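Local structure of 3-keto-5-aminohexanoate cleavage enzyme (Ralstonia eutropha, 3C6C) at residues V264-E269 with Q284-A289; G61-H66 with M298-P303; M253-A258 with R290-H295; A242-G247 with L268-Y273; H40-I45 with F279-Q284. The protein probably cleaves beta-keto acids such as 3-keto-5-aminohexanoate, as a metal-dependent enzyme with a TIM beta/alpha-barrel fold. All coordinates share one frame; numbering follows the deposited sequence.

How the contacts relate
Most of the contacts gather round helix 282-295, whose faces meet different parts of the barrel. Contacts 1 and 3 are wholly buried and apolar: in the first this helix packs on strand 264-266, in the second on the neighbouring helix 250-260. Contact 5 lies at the start of the same helix, partly exposed, and mixes aromatic packing with hydrogen bonds. Contact 4 is buried but polar, joining two loops beyond strands 240-244 and 264-266; it shares Leu268 and Glu269 with contact 1. Contact 2, partly buried, joins the start of strand 64-70 to the turn after strand 299-300 by a serine-to-carbonyl bond. Contacts 1, 2 and 4 each hold a ligand of the nickel ion, Glu269 or His66.

Contact 1. Residues V264-E269 with Q284-A289; sequences VRVGLE and QLVERA. With NI (nickel (II) ion), chain B.
Val266 and Leu285 form the centre of an apolar seam between strand 264-266 and helix 282-295. The two methyls of Val266 divide the helix between them: CG1 meets Ala289 CB at 4.0 Å, while CG2 lies 4.0 Å from Leu285 CB and also touches Val286 CG2. CG2 occupies the crowded position between backbone N and carbonyl carbon (chi1 -60°), which aims it at the first turn of the segment. Leu285 extends its CD1 over the bare backbone of Gly267, 3.6 Å from Gly267 C. Its side chain crosses that of Leu268 at about a right angle, with Leu268 CD2 and Leu285 CD1 4.1 Å apart. No hydrogen bond passes between the two segments; the bond of Leu268 N goes instead to Asn282 OD1 at the helix start.

Polar chemistry belongs to the other side of the strand. Arg265, extended and pointing away from the helix, forms a salt bridge with Glu269, NH2 to OE2 at 3.1 Å, although its bond is bent (133°) and weak. Glu269 OE2 binds the nickel ion at 2.2 Å; His66 and His68 and three waters complete the site.

Apolar helix packing behind a strand whose opposite side and following loop carry charged and metal-binding groups is the familiar plan of a TIM barrel, with the metal site beyond the strand's C-terminal end.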
# COMPACT_ATOMS: atom_id res chain seq x y z
N VAL A 264 8.50 -18.81 -7.04
CA VAL A 264 8.04 -19.49 -5.84
C VAL A 264 8.97 -20.59 -5.37
O VAL A 264 9.84 -21.05 -6.08
CB VAL A 264 6.60 -20.07 -6.01
CG1 VAL A 264 5.66 -18.96 -6.56
CG2 VAL A 264 6.57 -21.30 -6.90
N ARG A 265 8.73 -21.00 -4.12
CA ARG A 265 9.52 -22.03 -3.46
C ARG A 265 8.65 -22.79 -2.46
O ARG A 265 7.86 -22.21 -1.71
CB ARG A 265 10.75 -21.39 -2.79
CG ARG A 265 11.40 -22.20 -1.69
CD ARG A 265 12.75 -21.68 -1.30
NE ARG A 265 13.09 -22.07 0.06
CZ ARG A 265 14.30 -22.00 0.58
NH1 ARG A 265 15.32 -21.58 -0.15
NH2 ARG A 265 14.47 -22.30 1.85
N VAL A 266 8.80 -24.10 -2.52
CA VAL A 266 8.29 -25.02 -1.52
C VAL A 266 9.37 -26.01 -1.12
O VAL A 266 10.51 -25.91 -1.55
CB VAL A 266 6.98 -25.74 -2.00
CG1 VAL A 266 5.87 -24.69 -2.30
CG2 VAL A 266 7.20 -26.68 -3.21
N GLY A 267 8.98 -26.96 -0.26
CA GLY A 267 9.92 -28.00 0.18
C GLY A 267 10.00 -28.24 1.67
O GLY A 267 9.62 -27.41 2.47
N LEU A 268 10.58 -29.39 2.00
CA LEU A 268 10.70 -29.84 3.39
C LEU A 268 11.67 -28.98 4.22
O LEU A 268 11.65 -29.03 5.45
CB LEU A 268 11.11 -31.32 3.45
CG LEU A 268 10.10 -32.32 2.89
CD1 LEU A 268 10.70 -33.73 2.96
CD2 LEU A 268 8.79 -32.22 3.65
N GLU A 269 12.52 -28.20 3.53
CA GLU A 269 13.39 -27.24 4.20
C GLU A 269 12.54 -26.24 5.00
O GLU A 269 12.94 -25.77 6.07
CB GLU A 269 14.29 -26.50 3.20
CG GLU A 269 15.06 -25.36 3.83
CD GLU A 269 16.25 -24.91 2.99
OE1 GLU A 269 16.66 -25.64 2.06
OE2 GLU A 269 16.77 -23.82 3.26
N GLN A 284 5.06 -34.11 -3.15
CA GLN A 284 3.67 -33.75 -2.87
C GLN A 284 3.52 -32.22 -2.78
O GLN A 284 2.55 -31.63 -3.22
CB GLN A 284 3.19 -34.43 -1.58
CG GLN A 284 2.96 -35.88 -1.80
CD GLN A 284 2.82 -36.67 -0.52
OE1 GLN A 284 3.05 -36.17 0.58
NE2 GLN A 284 2.47 -37.94 -0.66
N LEU A 285 4.51 -31.60 -2.18
CA LEU A 285 4.50 -30.13 -2.00
C LEU A 285 4.60 -29.44 -3.35
O LEU A 285 3.90 -28.47 -3.63
CB LEU A 285 5.61 -29.68 -1.05
CG LEU A 285 5.50 -30.12 0.41
CD1 LEU A 285 6.75 -29.66 1.20
CD2 LEU A 285 4.16 -29.64 1.08
N VAL A 286 5.48 -29.96 -4.21
CA VAL A 286 5.63 -29.45 -5.57
C VAL A 286 4.33 -29.63 -6.34
O VAL A 286 3.88 -28.74 -7.05
CB VAL A 286 6.82 -30.14 -6.33
CG1 VAL A 286 6.80 -29.72 -7.80
CG2 VAL A 286 8.21 -29.76 -5.70
N GLU A 287 3.71 -30.79 -6.19
CA GLU A 287 2.47 -31.10 -6.93
C GLU A 287 1.37 -30.14 -6.54
O GLU A 287 0.63 -29.61 -7.38
CB GLU A 287 2.04 -32.53 -6.66
CG GLU A 287 0.72 -32.89 -7.28
CD GLU A 287 0.29 -34.33 -6.93
OE1 GLU A 287 0.79 -34.88 -5.90
OE2 GLU A 287 -0.53 -34.90 -7.69
N ARG A 288 1.30 -29.84 -5.26
CA ARG A 288 0.25 -28.95 -4.72
C ARG A 288 0.41 -27.54 -5.27
O ARG A 288 -0.55 -26.92 -5.72
CB ARG A 288 0.23 -28.95 -3.19
CG ARG A 288 -0.67 -27.88 -2.54
CD ARG A 288 -1.09 -28.29 -1.12
NE ARG A 288 -1.76 -29.58 -1.22
CZ ARG A 288 -2.29 -30.26 -0.21
NH1 ARG A 288 -2.20 -29.82 1.03
NH2 ARG A 288 -2.89 -31.41 -0.46
N ALA A 289 1.64 -27.07 -5.26
CA ALA A 289 1.98 -25.70 -5.72
C ALA A 289 1.70 -25.57 -7.23
O ALA A 289 1.12 -24.60 -7.72
CB ALA A 289 3.47 -25.37 -5.37
NI NI B . 18.56 -22.90 2.39
O HOH W 1 17.42 -20.83 2.03
O HOH W 2 18.53 -22.21 4.47
O HOH W 3 20.16 -21.55 2.20

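Contact 2. Residues G61-H66 with M298-P303; sequences GASVAH and MSVATP. With NI (nickel (II) ion), chain B.
Ser63 and Pro303 bring the two backbones closest, with Ser63 CA and Pro303 CA 4.3 Å apart, yet no backbone hydrogen bond connects the segments. Strand 23-29 lies between them in the sheet, pairing in parallel with both strand 64-70 and strand 299-300. Gly61 ends helix 47-60 in a Schellman motif at positive phi (118°), a turn that leads the chain toward strand 64-70. On the partner segment Thr302 takes the N-cap position of helix 303-310.

Among the side chains, Ser63 carries the polar link. Its OG donates to Ala301 O at 2.6 Å, reaching the oxygen 25° out of the carbonyl plane, and the hydroxyl is turned there because OG lies anti to the carbonyl carbon, beside the backbone N (chi1 -38°). Val300 CG1 comes alongside, 3.3 Å from Gly61 O and 3.9 Å from Ser63 OG. Pro303 lays the CB and CG of its ring against Ser63 O, each at 3.7 Å. A water adds a looser connection, 2.7 Å from Gly61 O, with Val300 O also within its reach.

The buried Ser63 hydroxyl has two uses, since it is also bonded to Leu26 N of the intervening strand. A single side chain thereby ties three neighbouring chain segments just before strand 64-70, which carries the nickel ligand His66.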
# COMPACT_ATOMS: atom_id res chain seq x y z
N GLY A 61 7.55 -31.55 -11.35
CA GLY A 61 7.56 -30.32 -12.13
C GLY A 61 8.45 -29.16 -11.65
O GLY A 61 8.41 -28.07 -12.21
N ALA A 62 9.25 -29.39 -10.63
CA ALA A 62 10.14 -28.34 -10.10
C ALA A 62 11.18 -27.90 -11.14
O ALA A 62 11.73 -28.71 -11.89
CB ALA A 62 10.80 -28.76 -8.79
N SER A 63 11.43 -26.60 -11.14
CA SER A 63 12.38 -25.97 -12.06
C SER A 63 13.82 -26.05 -11.54
O SER A 63 14.78 -26.19 -12.30
CB SER A 63 12.05 -24.48 -12.28
OG SER A 63 10.65 -24.23 -12.34
N VAL A 64 13.91 -25.90 -10.22
CA VAL A 64 15.16 -25.76 -9.48
C VAL A 64 15.07 -26.56 -8.17
O VAL A 64 14.00 -26.63 -7.54
CB VAL A 64 15.46 -24.24 -9.14
CG1 VAL A 64 16.85 -24.07 -8.50
CG2 VAL A 64 15.32 -23.32 -10.40
N ALA A 65 16.20 -27.14 -7.77
CA ALA A 65 16.38 -27.79 -6.46
C ALA A 65 17.38 -27.00 -5.61
O ALA A 65 18.52 -26.79 -6.04
CB ALA A 65 16.86 -29.25 -6.60
N HIS A 66 16.92 -26.58 -4.45
CA HIS A 66 17.77 -25.93 -3.44
C HIS A 66 18.22 -26.97 -2.43
O HIS A 66 17.43 -27.64 -1.77
CB HIS A 66 17.05 -24.75 -2.78
CG HIS A 66 17.84 -24.09 -1.70
ND1 HIS A 66 18.92 -23.27 -1.95
CD2 HIS A 66 17.74 -24.18 -0.35
CE1 HIS A 66 19.41 -22.83 -0.79
NE2 HIS A 66 18.71 -23.37 0.19
N MSE A 298 -1.67 -19.94 -14.92
CA MSE A 298 -0.23 -19.88 -15.20
C MSE A 298 0.35 -21.28 -15.43
O MSE A 298 -0.38 -22.26 -15.56
CB MSE A 298 0.50 -19.13 -14.09
CG MSE A 298 0.23 -17.60 -14.08
SE MSE A 298 0.82 -16.70 -12.47
CE MSE A 298 -0.50 -17.23 -11.36
N SER A 299 1.67 -21.38 -15.52
CA SER A 299 2.30 -22.69 -15.53
C SER A 299 3.66 -22.65 -14.87
O SER A 299 4.20 -21.60 -14.61
CB SER A 299 2.45 -23.26 -16.93
OG SER A 299 3.27 -22.43 -17.70
N VAL A 300 4.17 -23.84 -14.59
CA VAL A 300 5.45 -23.96 -13.93
C VAL A 300 6.54 -24.17 -14.97
O VAL A 300 6.47 -25.07 -15.82
CB VAL A 300 5.48 -25.09 -12.90
CG1 VAL A 300 6.88 -25.19 -12.29
CG2 VAL A 300 4.38 -24.87 -11.79
N ALA A 301 7.53 -23.30 -14.89
CA ALA A 301 8.69 -23.38 -15.80
C ALA A 301 9.41 -24.72 -15.71
O ALA A 301 9.74 -25.20 -14.63
CB ALA A 301 9.69 -22.21 -15.52
N THR A 302 9.67 -25.30 -16.87
CA THR A 302 10.60 -26.44 -16.94
C THR A 302 11.99 -25.89 -16.56
O THR A 302 12.20 -24.67 -16.57
CB THR A 302 10.67 -27.08 -18.34
OG1 THR A 302 11.27 -26.15 -19.24
CG2 THR A 302 9.28 -27.50 -18.88
N PRO A 303 12.96 -26.77 -16.25
CA PRO A 303 14.31 -26.29 -15.94
C PRO A 303 14.90 -25.42 -17.04
O PRO A 303 15.47 -24.35 -16.76
CB PRO A 303 15.08 -27.60 -15.72
CG PRO A 303 14.04 -28.50 -15.10
CD PRO A 303 12.78 -28.19 -15.82
NI NI B . 18.56 -22.90 2.39
O HOH W 4 7.52 -27.84 -14.71
O HOH W 2 18.53 -22.21 4.47
O HOH W 3 20.16 -21.55 2.20
O HOH W 1 17.42 -20.83 2.03

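Contact 3. Residues M253-A258 with R290-H295; sequences MMAQAA and RTVIEH
Met254, a selenomethionine, meets Val292 and Ile293 through a chain that starts out straight and then folds. CG stands anti to the backbone N, which sends the side chain off toward the other helix; bends at chi2 (-83°) and chi3 (-55°) then curl the terminal methyl round to one partner while the selenium faces the other. CE rests 3.8 Å from Val292 CB and touches both methyls of that valine, so it sits astride the branch point. SE lies 4.0 Å from Ile293 CG1 and 4.1 Å from Ile293 CD1. The Met254 side chain crosses both partners obliquely.

Two alanines complete the seam without long side chains. Ala255 CB approaches Val292 CG1 at 4.2 Å, and Ala258 CB comes to 4.4 Å from Ile293 CG1. Met254, Val292 and Ile293 together fill the space between segment axes 10.3 Å apart, while the small alanines let the helices come near. All the residues that touch are buried, and no hydrogen bond crosses.

On the far side of helix 282-295, Arg290 NE makes a nearly straight salt-bridging bond to Glu294 OE2 at 2.9 Å, one turn on.

The short helical segments run in roughly the same direction, at 33°. Strand 264-266 follows the first helix and packs beneath both, Val264 touching Met254 and Ile293. These are adjacent helices in the outer layer of a TIM barrel, and here they also border a second subunit, whose Leu296 packs on Ala255 and whose His295 packs on Val292.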
# COMPACT_ATOMS: atom_id res chain seq x y z
N MSE A 253 2.06 -18.06 0.85
CA MSE A 253 3.08 -17.17 0.29
C MSE A 253 3.44 -17.54 -1.15
O MSE A 253 3.73 -16.69 -1.98
CB MSE A 253 4.32 -17.09 1.16
CG MSE A 253 4.11 -16.29 2.47
SE MSE A 253 3.36 -14.50 2.38
CE MSE A 253 1.58 -14.79 2.48
N MSE A 254 3.38 -18.83 -1.45
CA MSE A 254 3.59 -19.31 -2.82
C MSE A 254 2.53 -18.71 -3.77
O MSE A 254 2.86 -18.14 -4.83
CB MSE A 254 3.53 -20.85 -2.85
CG MSE A 254 3.68 -21.53 -4.24
SE MSE A 254 2.04 -21.61 -5.24
CE MSE A 254 0.90 -22.51 -3.97
N ALA A 255 1.28 -18.81 -3.37
CA ALA A 255 0.18 -18.32 -4.22
C ALA A 255 0.30 -16.80 -4.38
O ALA A 255 0.09 -16.23 -5.46
CB ALA A 255 -1.23 -18.73 -3.67
N GLN A 256 0.66 -16.15 -3.29
CA GLN A 256 0.72 -14.67 -3.26
C GLN A 256 1.84 -14.16 -4.15
O GLN A 256 1.66 -13.21 -4.92
CB GLN A 256 0.91 -14.13 -1.82
CG GLN A 256 0.84 -12.61 -1.78
CD GLN A 256 -0.49 -12.12 -2.27
OE1 GLN A 256 -1.45 -12.05 -1.49
NE2 GLN A 256 -0.59 -11.81 -3.58
N ALA A 257 2.96 -14.87 -4.13
CA ALA A 257 4.08 -14.54 -5.03
C ALA A 257 3.67 -14.73 -6.49
O ALA A 257 3.89 -13.86 -7.32
CB ALA A 257 5.36 -15.34 -4.71
N ALA A 258 3.04 -15.86 -6.79
CA ALA A 258 2.60 -16.15 -8.16
C ALA A 258 1.70 -15.02 -8.66
O ALA A 258 1.84 -14.55 -9.79
CB ALA A 258 1.89 -17.51 -8.28
N ARG A 290 2.07 -26.62 -7.93
CA ARG A 290 1.89 -26.69 -9.40
C ARG A 290 0.42 -26.62 -9.78
O ARG A 290 0.01 -25.88 -10.70
CB ARG A 290 2.57 -27.92 -9.99
CG ARG A 290 2.30 -28.09 -11.47
CD ARG A 290 3.09 -29.24 -11.99
NE ARG A 290 2.63 -29.63 -13.32
CZ ARG A 290 3.08 -30.68 -13.97
NH1 ARG A 290 4.04 -31.44 -13.45
NH2 ARG A 290 2.60 -30.96 -15.18
N THR A 291 -0.39 -27.37 -9.03
CA THR A 291 -1.84 -27.38 -9.23
C THR A 291 -2.46 -25.99 -9.03
O THR A 291 -3.25 -25.52 -9.84
CB THR A 291 -2.51 -28.43 -8.32
OG1 THR A 291 -2.09 -29.74 -8.73
CG2 THR A 291 -4.04 -28.33 -8.41
N VAL A 292 -2.04 -25.32 -7.97
CA VAL A 292 -2.50 -23.97 -7.69
C VAL A 292 -2.12 -23.02 -8.84
O VAL A 292 -2.97 -22.29 -9.38
CB VAL A 292 -2.01 -23.44 -6.31
CG1 VAL A 292 -2.30 -21.91 -6.22
CG2 VAL A 292 -2.69 -24.23 -5.14
N ILE A 293 -0.86 -23.05 -9.22
CA ILE A 293 -0.34 -22.17 -10.30
C ILE A 293 -1.11 -22.36 -11.62
O ILE A 293 -1.51 -21.41 -12.29
CB ILE A 293 1.22 -22.38 -10.46
CG1 ILE A 293 1.94 -21.82 -9.22
CG2 ILE A 293 1.77 -21.74 -11.76
CD1 ILE A 293 3.40 -22.31 -9.09
N GLU A 294 -1.35 -23.62 -11.94
CA GLU A 294 -2.10 -23.96 -13.16
C GLU A 294 -3.56 -23.51 -13.06
O GLU A 294 -4.13 -22.93 -14.01
CB GLU A 294 -1.99 -25.46 -13.44
CG GLU A 294 -0.55 -25.86 -13.83
CD GLU A 294 -0.33 -27.34 -14.02
OE1 GLU A 294 -1.23 -28.14 -13.67
OE2 GLU A 294 0.78 -27.71 -14.47
N HIS A 295 -4.16 -23.72 -11.89
CA HIS A 295 -5.57 -23.34 -11.67
C HIS A 295 -5.72 -21.80 -11.78
O HIS A 295 -6.80 -21.28 -12.11
CB HIS A 295 -6.11 -23.87 -10.32
CG HIS A 295 -6.49 -25.33 -10.34
ND1 HIS A 295 -6.16 -26.17 -11.38
CD2 HIS A 295 -7.18 -26.08 -9.45
CE1 HIS A 295 -6.63 -27.38 -11.13
NE2 HIS A 295 -7.25 -27.35 -9.97

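Contact 4. Residues A242-G247 with L268-Y273; sequences AAFGIG and LEDNLY. With NI (nickel (II) ion), chain B.
Asp270 meets Phe244, Ile246 and Gly247 where two loops of the TIM barrel come together beyond strands 240-244 and 264-266, close to the metal site. The carboxylate approaches the CD2-CE2 side of the Phe244 ring obliquely, its plane only 15° from that of the ring, with OD2 at 3.4 Å from Phe244 CD2 and OD1 equally near Phe244 CE2. Phe244 is brought there by a chi1 of 76°, which places CG between its backbone N and carbonyl carbon. The strongest polar partner of Asp270 is Arg265, which forms a salt bridge with OD2 and also a cation-pi contact with Phe244, so ring and carboxylate share one guanidinium.

Ile246 crosses Asp270 at about a right angle. In one of its two conformers CG2 leans against Asp270 O while CD1 reaches back to OD1 and CB of the same residue. The Asp270 carbonyl is also the acceptor for Gly247 N, a bond of 2.8 Å that is almost straight (172°) and joins the two backbones. A water within hydrogen-bonding distance of both Gly245 O and Asp270 OD2 can bridge them, though it may not serve all its neighbours at once.

Next in the chain, Asn271 has its CG opposite its own backbone N, which carries the amide to the Gly247 backbone, CG being 3.7 Å from Gly247 O. Its OD1 closes an Asx turn by accepting from Tyr273 N at 3.1 Å, with the N-H arriving from above the amide plane. In a separate, added bond, Asn271 ND2 donates to Tyr273 O at 2.8 Å.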
# COMPACT_ATOMS: atom_id res chain seq x y z
N ALA A 242 11.56 -13.83 -6.10
CA ALA A 242 10.75 -14.89 -5.46
C ALA A 242 10.47 -14.50 -4.01
O ALA A 242 11.09 -13.61 -3.47
CB ALA A 242 11.47 -16.21 -5.55
N ALA A 243 9.51 -15.20 -3.42
CA ALA A 243 9.20 -15.03 -2.01
C ALA A 243 8.70 -16.38 -1.50
O ALA A 243 8.09 -17.13 -2.26
CB ALA A 243 8.13 -13.94 -1.82
N PHE A 244 9.04 -16.69 -0.27
CA PHE A 244 8.50 -17.92 0.34
C PHE A 244 8.24 -17.76 1.83
O PHE A 244 8.73 -16.86 2.47
CB PHE A 244 9.44 -19.08 0.06
CG PHE A 244 10.69 -19.09 0.88
CD1 PHE A 244 11.83 -18.46 0.44
CD2 PHE A 244 10.74 -19.76 2.10
CE1 PHE A 244 12.97 -18.49 1.18
CE2 PHE A 244 11.89 -19.78 2.87
CZ PHE A 244 13.02 -19.15 2.40
N GLY A 245 7.39 -18.64 2.33
CA GLY A 245 7.10 -18.74 3.72
C GLY A 245 7.36 -20.12 4.31
O GLY A 245 7.63 -21.12 3.64
N ILE A 246 7.25 -20.13 5.61
CA ILE A 246 7.57 -21.28 6.45
C ILE A 246 6.29 -21.88 7.04
O ILE A 246 5.34 -21.17 7.36
CB ILE A 246 8.51 -20.83 7.61
CG1 ILE A 246 9.77 -20.13 7.06
CG2 ILE A 246 8.87 -22.00 8.51
CD1 ILE A 246 10.59 -21.00 6.15
N GLY A 247 6.30 -23.20 7.20
CA GLY A 247 5.19 -23.91 7.81
C GLY A 247 3.86 -23.64 7.15
O GLY A 247 3.70 -23.80 5.94
N LEU A 268 10.58 -29.39 2.00
CA LEU A 268 10.70 -29.84 3.39
C LEU A 268 11.67 -28.98 4.22
O LEU A 268 11.65 -29.03 5.45
CB LEU A 268 11.11 -31.32 3.45
CG LEU A 268 10.10 -32.32 2.89
CD1 LEU A 268 10.70 -33.73 2.96
CD2 LEU A 268 8.79 -32.22 3.65
N GLU A 269 12.52 -28.20 3.53
CA GLU A 269 13.39 -27.24 4.20
C GLU A 269 12.54 -26.24 5.00
O GLU A 269 12.94 -25.77 6.07
CB GLU A 269 14.29 -26.50 3.20
CG GLU A 269 15.06 -25.36 3.83
CD GLU A 269 16.25 -24.91 2.99
OE1 GLU A 269 16.66 -25.64 2.06
OE2 GLU A 269 16.77 -23.82 3.26
N ASP A 270 11.36 -25.94 4.47
CA ASP A 270 10.52 -24.84 4.95
C ASP A 270 9.25 -25.26 5.69
O ASP A 270 8.68 -24.48 6.43
CB ASP A 270 10.09 -23.94 3.79
CG ASP A 270 11.24 -23.36 3.03
OD1 ASP A 270 12.32 -23.11 3.64
OD2 ASP A 270 11.07 -23.13 1.79
N ASN A 271 8.83 -26.49 5.45
CA ASN A 271 7.57 -27.02 5.96
C ASN A 271 7.54 -28.52 5.85
O ASN A 271 7.76 -29.05 4.77
CB ASN A 271 6.41 -26.45 5.14
CG ASN A 271 5.10 -27.17 5.42
OD1 ASN A 271 4.74 -27.40 6.58
ND2 ASN A 271 4.39 -27.51 4.37
N LEU A 272 7.27 -29.20 6.96
CA LEU A 272 7.21 -30.67 6.95
C LEU A 272 5.85 -31.29 6.61
O LEU A 272 5.74 -32.50 6.36
CB LEU A 272 7.65 -31.21 8.32
CG LEU A 272 9.08 -30.88 8.78
CD1 LEU A 272 9.36 -31.67 10.08
CD2 LEU A 272 10.14 -31.20 7.74
N TYR A 273 4.80 -30.46 6.60
CA TYR A 273 3.42 -30.96 6.61
C TYR A 273 2.59 -30.68 5.36
O TYR A 273 2.54 -29.56 4.84
CB TYR A 273 2.67 -30.40 7.83
CG TYR A 273 3.28 -30.81 9.14
CD1 TYR A 273 2.97 -32.04 9.70
CD2 TYR A 273 4.17 -29.98 9.79
CE1 TYR A 273 3.53 -32.42 10.91
CE2 TYR A 273 4.74 -30.35 10.99
CZ TYR A 273 4.41 -31.56 11.54
OH TYR A 273 5.01 -31.90 12.74
NI NI B . 18.56 -22.90 2.39
O HOH W 5 8.47 -22.57 1.36
O HOH W 2 18.53 -22.21 4.47
O HOH W 3 20.16 -21.55 2.20
O HOH W 1 17.42 -20.83 2.03

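Contact 5. Residues H40-I45 with F279-Q284; sequences HPSMPI and FATNGQ. With EDO (1,2-ethanediol), chain F.
His40 and Phe279 slide past one another in opposite directions, their rings meeting obliquely, planes at 43°. Each offers an aliphatic carbon to the other's face. His40 CA sits almost over the centre of the Phe279 ring, 3.9 Å from its centroid, and Phe279 CB lies over the His40 ring nearer its rim: two reciprocal CH-pi contacts. Pro41 CD adds to the packing beside Phe279 CD2.

Both ring nitrogens of His40 are bonded close to the imidazole plane, which opposes rotation of the ring. NE2 donates to Ala280 O at 2.8 Å, and ND1 accepts from Ser42 N at 3.1 Å, so the proton is on NE2. Further on, Pro44 CG touches Asn282 ND2 at 4.0 Å; that amide is bonded to Val30 O. A 1,2-ethanediol, probably from the crystallisation liquor, hydrogen-bonds to Ser42 OG.

Thr281 and Gln284 form a capping box at the start of helix 282-295. The contact thus joins this helix end and strand 278-279 to the loop between strand 23-29 and helix 47-60; Pro44 packs on that last helix, and Glu56 from it bonds to Gly283 N.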
# COMPACT_ATOMS: atom_id res chain seq x y z
N HIS A 40 9.19 -37.65 11.15
CA HIS A 40 9.04 -37.58 9.68
C HIS A 40 9.75 -38.78 9.05
O HIS A 40 10.96 -38.90 9.10
CB HIS A 40 9.57 -36.28 9.10
CG HIS A 40 9.20 -36.10 7.65
ND1 HIS A 40 9.47 -37.08 6.71
CD2 HIS A 40 8.57 -35.10 6.99
CE1 HIS A 40 9.02 -36.68 5.53
NE2 HIS A 40 8.46 -35.48 5.67
N PRO A 41 8.99 -39.70 8.44
CA PRO A 41 9.55 -41.02 8.14
C PRO A 41 10.39 -41.11 6.88
O PRO A 41 10.92 -42.17 6.57
CB PRO A 41 8.29 -41.88 7.98
CG PRO A 41 7.26 -40.92 7.52
CD PRO A 41 7.54 -39.64 8.20
N SER A 42 10.47 -40.00 6.15
CA SER A 42 11.21 -39.97 4.88
C SER A 42 12.04 -38.71 4.72
O SER A 42 12.36 -38.30 3.62
CB SER A 42 10.28 -40.13 3.66
OG SER A 42 9.30 -39.11 3.60
N MSE A 43 12.43 -38.11 5.83
CA MSE A 43 13.26 -36.90 5.78
C MSE A 43 14.56 -37.20 5.01
O MSE A 43 15.21 -38.19 5.34
CB MSE A 43 13.60 -36.41 7.18
CG MSE A 43 14.11 -35.00 7.19
SE MSE A 43 12.72 -33.72 6.69
CE MSE A 43 13.81 -32.26 6.41
N PRO A 44 14.93 -36.37 3.99
CA PRO A 44 16.20 -36.66 3.28
C PRO A 44 17.43 -36.29 4.10
O PRO A 44 17.67 -35.11 4.41
CB PRO A 44 16.12 -35.78 2.02
CG PRO A 44 14.67 -35.39 1.89
CD PRO A 44 14.14 -35.34 3.29
N ILE A 45 18.21 -37.32 4.45
CA ILE A 45 19.37 -37.12 5.32
C ILE A 45 20.70 -37.38 4.62
O ILE A 45 21.62 -36.56 4.69
CB ILE A 45 19.31 -38.03 6.57
CG1 ILE A 45 18.05 -37.73 7.42
CG2 ILE A 45 20.60 -37.88 7.43
CD1 ILE A 45 17.87 -36.33 7.82
N PHE A 279 2.58 -35.58 7.51
CA PHE A 279 3.85 -35.25 6.87
C PHE A 279 3.76 -35.36 5.33
O PHE A 279 3.08 -36.22 4.78
CB PHE A 279 4.98 -36.15 7.37
CG PHE A 279 5.35 -35.92 8.81
CD1 PHE A 279 5.80 -34.68 9.23
CD2 PHE A 279 5.21 -36.93 9.75
CE1 PHE A 279 6.16 -34.47 10.54
CE2 PHE A 279 5.55 -36.70 11.08
CZ PHE A 279 6.03 -35.48 11.46
N ALA A 280 4.48 -34.45 4.70
CA ALA A 280 4.62 -34.37 3.23
C ALA A 280 5.92 -34.97 2.71
O ALA A 280 6.94 -35.02 3.40
CB ALA A 280 4.54 -32.90 2.76
N THR A 281 5.87 -35.39 1.46
CA THR A 281 7.08 -35.51 0.65
C THR A 281 7.31 -34.21 -0.14
O THR A 281 6.39 -33.42 -0.38
CB THR A 281 7.01 -36.69 -0.35
OG1 THR A 281 6.10 -36.35 -1.42
CG2 THR A 281 6.62 -38.07 0.35
N ASN A 282 8.54 -34.03 -0.61
CA ASN A 282 8.86 -32.89 -1.47
C ASN A 282 8.01 -32.91 -2.72
O ASN A 282 7.46 -31.90 -3.11
CB ASN A 282 10.34 -32.84 -1.83
CG ASN A 282 11.18 -32.26 -0.71
OD1 ASN A 282 11.08 -31.07 -0.40
ND2 ASN A 282 12.03 -33.10 -0.10
N GLY A 283 7.85 -34.09 -3.30
CA GLY A 283 7.02 -34.24 -4.50
C GLY A 283 5.60 -33.79 -4.31
O GLY A 283 4.99 -33.14 -5.16
N GLN A 284 5.06 -34.11 -3.15
CA GLN A 284 3.67 -33.75 -2.87
C GLN A 284 3.52 -32.22 -2.78
O GLN A 284 2.55 -31.63 -3.22
CB GLN A 284 3.19 -34.43 -1.58
CG GLN A 284 2.96 -35.88 -1.80
CD GLN A 284 2.82 -36.67 -0.52
OE1 GLN A 284 3.05 -36.17 0.58
NE2 GLN A 284 2.47 -37.94 -0.66
C1 EDO F . 5.30 -38.96 4.99
O1 EDO F . 4.27 -39.88 5.40
C2 EDO F . 5.77 -39.27 3.58
O2 EDO F . 6.91 -40.14 3.64